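Local structure of drebrin (Homo sapiens, 5Y1Z) at residues 36-41 and 62-67. The protein probably binds actin filaments through its cofilin-like (ADF-homology) domain and is a developmentally regulated protein of the brain. Residues are numbered along the deposited sequence; the frame is centred on the assembly and turned at random.
Sequences YEDGSD and NQKVMY
Where strand 31-36 runs out into its hairpin turn, Tyr36 still lies against the neighbouring antiparallel strand 65-72, and its side chain and carbonyl carry the contact with Lys64, Val65 and Tyr67. With CG anti to the carbonyl carbon, the ring of Tyr36 extends along the start of that strand. CG1 of Val65 meets the ring at its edge, 3.6 Å from Tyr36 CE1. Further out, the Tyr36 and Tyr67 rings lie obliquely, their planes at 69° and their centroids 5.8 Å apart. Tyr36 CZ comes to 3.7 Å from Tyr67 CE2. A hydrogen bond joins Tyr36 OH and Tyr67 OH at 2.6 Å, and Tyr36 OH also bonds His103 ND1, which gives this buried hydroxyl two partners.

The setting is the ADF-homology fold, a central mixed sheet flanked by helices; Cys100 of helix 94-101 touches Tyr36, Val65 and Tyr67, while Arg96 of the same helix makes a cation-pi contact with Tyr36. A phenylalanine in place of Tyr36 would probably leave the hydroxyl of Tyr67 and ND1 of His103 without their shared partner.

The Lys64 chain bends at its last two torsions, bringing NZ to 3.0 Å from Tyr36 O; the ammonium approaches at a C=O...N angle of 133°, tilted 23° from the carbonyl plane. Thr35 OG1 is a second partner of NZ. Asp38, in the type II turn from Glu37 to Ser40, places OD1 4.6 Å from Lys64 NZ, too far for a salt bridge but near enough to favour the positive charge, probably weakly.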
loop_
_atom_site.group_PDB
_atom_site.type_symbol
_atom_site.label_atom_id
_atom_site.label_comp_id
_atom_site.label_asym_id
_atom_site.label_seq_id
_atom_site.Cartn_x
_atom_site.Cartn_y
_atom_site.Cartn_z
ATOM N N TYR A 36 16.839 2.518 1.256
ATOM C CA TYR A 36 16.124 2.741 2.505
ATOM C C TYR A 36 17.033 3.313 3.586
ATOM O O TYR A 36 18.229 3.017 3.647
ATOM C CB TYR A 36 15.480 1.443 3.005
ATOM C CG TYR A 36 14.518 0.822 2.018
ATOM C CD1 TYR A 36 14.956 -0.039 1.031
ATOM C CD2 TYR A 36 13.155 1.113 2.071
ATOM C CE1 TYR A 36 14.078 -0.587 0.122
ATOM C CE2 TYR A 36 12.266 0.550 1.159
ATOM C CZ TYR A 36 12.742 -0.285 0.189
ATOM O OH TYR A 36 11.845 -0.833 -0.693
ATOM N N GLU A 37 16.442 4.139 4.448
ATOM C CA GLU A 37 17.136 4.555 5.654
ATOM C C GLU A 37 17.146 3.416 6.658
ATOM O O GLU A 37 16.221 2.605 6.711
ATOM C CB GLU A 37 16.493 5.789 6.266
ATOM C CG GLU A 37 17.514 6.703 6.902
ATOM C CD GLU A 37 17.182 8.166 6.725
ATOM O OE1 GLU A 37 15.993 8.523 6.887
ATOM O OE2 GLU A 37 18.117 8.959 6.455
ATOM N N ASP A 38 18.217 3.348 7.446
ATOM C CA ASP A 38 18.442 2.198 8.312
ATOM C C ASP A 38 17.280 2.008 9.275
ATOM O O ASP A 38 16.774 2.968 9.864
ATOM C CB ASP A 38 19.741 2.369 9.088
ATOM C CG ASP A 38 20.892 2.823 8.205
ATOM O OD1 ASP A 38 20.923 2.485 6.986
ATOM O OD2 ASP A 38 21.763 3.542 8.743
ATOM N N GLY A 39 16.864 0.755 9.431
ATOM C CA GLY A 39 15.751 0.437 10.308
ATOM C C GLY A 39 14.469 1.169 9.976
ATOM O O GLY A 39 13.738 1.578 10.886
ATOM N N SER A 40 14.185 1.356 8.689
ATOM C CA SER A 40 13.036 2.148 8.288
ATOM C C SER A 40 12.657 1.800 6.855
ATOM O O SER A 40 13.478 1.323 6.065
ATOM C CB SER A 40 13.329 3.636 8.436
ATOM O OG SER A 40 12.304 4.410 7.856
ATOM N N ASP A 41 11.407 2.082 6.515
ATOM C CA ASP A 41 10.926 1.910 5.155
ATOM C C ASP A 41 10.878 3.218 4.388
ATOM O O ASP A 41 10.268 3.270 3.316
ATOM C CB ASP A 41 9.535 1.276 5.160
ATOM C CG ASP A 41 9.578 -0.236 5.234
ATOM O OD1 ASP A 41 8.523 -0.846 5.476
ATOM O OD2 ASP A 41 10.670 -0.820 5.056
ATOM N N ASN A 62 26.009 -4.371 -1.671
ATOM C CA ASN A 62 25.613 -5.768 -1.579
ATOM C C ASN A 62 24.767 -6.063 -0.349
ATOM O O ASN A 62 24.163 -7.139 -0.256
ATOM C CB ASN A 62 26.864 -6.642 -1.539
ATOM C CG ASN A 62 27.599 -6.624 -2.839
ATOM O OD1 ASN A 62 26.991 -6.714 -3.902
ATOM N ND2 ASN A 62 28.922 -6.503 -2.776
ATOM N N GLN A 63 24.743 -5.145 0.602
ATOM C CA GLN A 63 23.995 -5.307 1.829
ATOM C C GLN A 63 22.670 -4.567 1.796
ATOM O O GLN A 63 21.980 -4.518 2.815
ATOM C CB GLN A 63 24.846 -4.847 3.012
ATOM C CG GLN A 63 26.173 -5.637 3.192
ATOM C CD GLN A 63 27.351 -5.144 2.299
ATOM O OE1 GLN A 63 27.243 -5.110 1.063
ATOM N NE2 GLN A 63 28.487 -4.779 2.935
ATOM N N LYS A 64 22.311 -3.966 0.665
ATOM C CA LYS A 64 21.156 -3.084 0.608
ATOM C C LYS A 64 20.234 -3.407 -0.560
ATOM O O LYS A 64 20.658 -3.909 -1.600
ATOM C CB LYS A 64 21.580 -1.603 0.529
ATOM C CG LYS A 64 22.309 -1.124 1.790
ATOM C CD LYS A 64 22.189 0.382 1.990
ATOM C CE LYS A 64 21.293 0.722 3.187
ATOM N NZ LYS A 64 19.783 0.512 2.954
ATOM N N VAL A 65 18.956 -3.125 -0.347
ATOM C CA VAL A 65 17.971 -2.981 -1.410
ATOM C C VAL A 65 18.017 -1.540 -1.897
ATOM O O VAL A 65 17.941 -0.606 -1.097
ATOM C CB VAL A 65 16.572 -3.349 -0.895
ATOM C CG1 VAL A 65 15.535 -3.113 -1.962
ATOM C CG2 VAL A 65 16.554 -4.803 -0.429
ATOM N N MET A 66 18.190 -1.345 -3.201
ATOM C CA MET A 66 18.300 0.001 -3.763
ATOM C C MET A 66 17.521 0.083 -5.078
ATOM O O MET A 66 17.249 -0.932 -5.735
ATOM C CB MET A 66 19.775 0.401 -3.965
ATOM C CG MET A 66 20.663 0.169 -2.741
ATOM S SD MET A 66 22.369 0.814 -2.837
ATOM C CE MET A 66 22.570 0.894 -4.547
ATOM N N TYR A 67 17.164 1.308 -5.468
ATOM C CA TYR A 67 16.403 1.558 -6.692
ATOM C C TYR A 67 17.159 2.557 -7.556
ATOM O O TYR A 67 17.420 3.685 -7.123
ATOM C CB TYR A 67 14.984 2.056 -6.366
ATOM C CG TYR A 67 14.231 1.081 -5.496
ATOM C CD1 TYR A 67 13.776 -0.127 -6.021
ATOM C CD2 TYR A 67 14.014 1.335 -4.146
ATOM C CE1 TYR A 67 13.114 -1.049 -5.242
ATOM C CE2 TYR A 67 13.345 0.410 -3.347
ATOM C CZ TYR A 67 12.898 -0.783 -3.904
ATOM O OH TYR A 67 12.234 -1.731 -3.136
#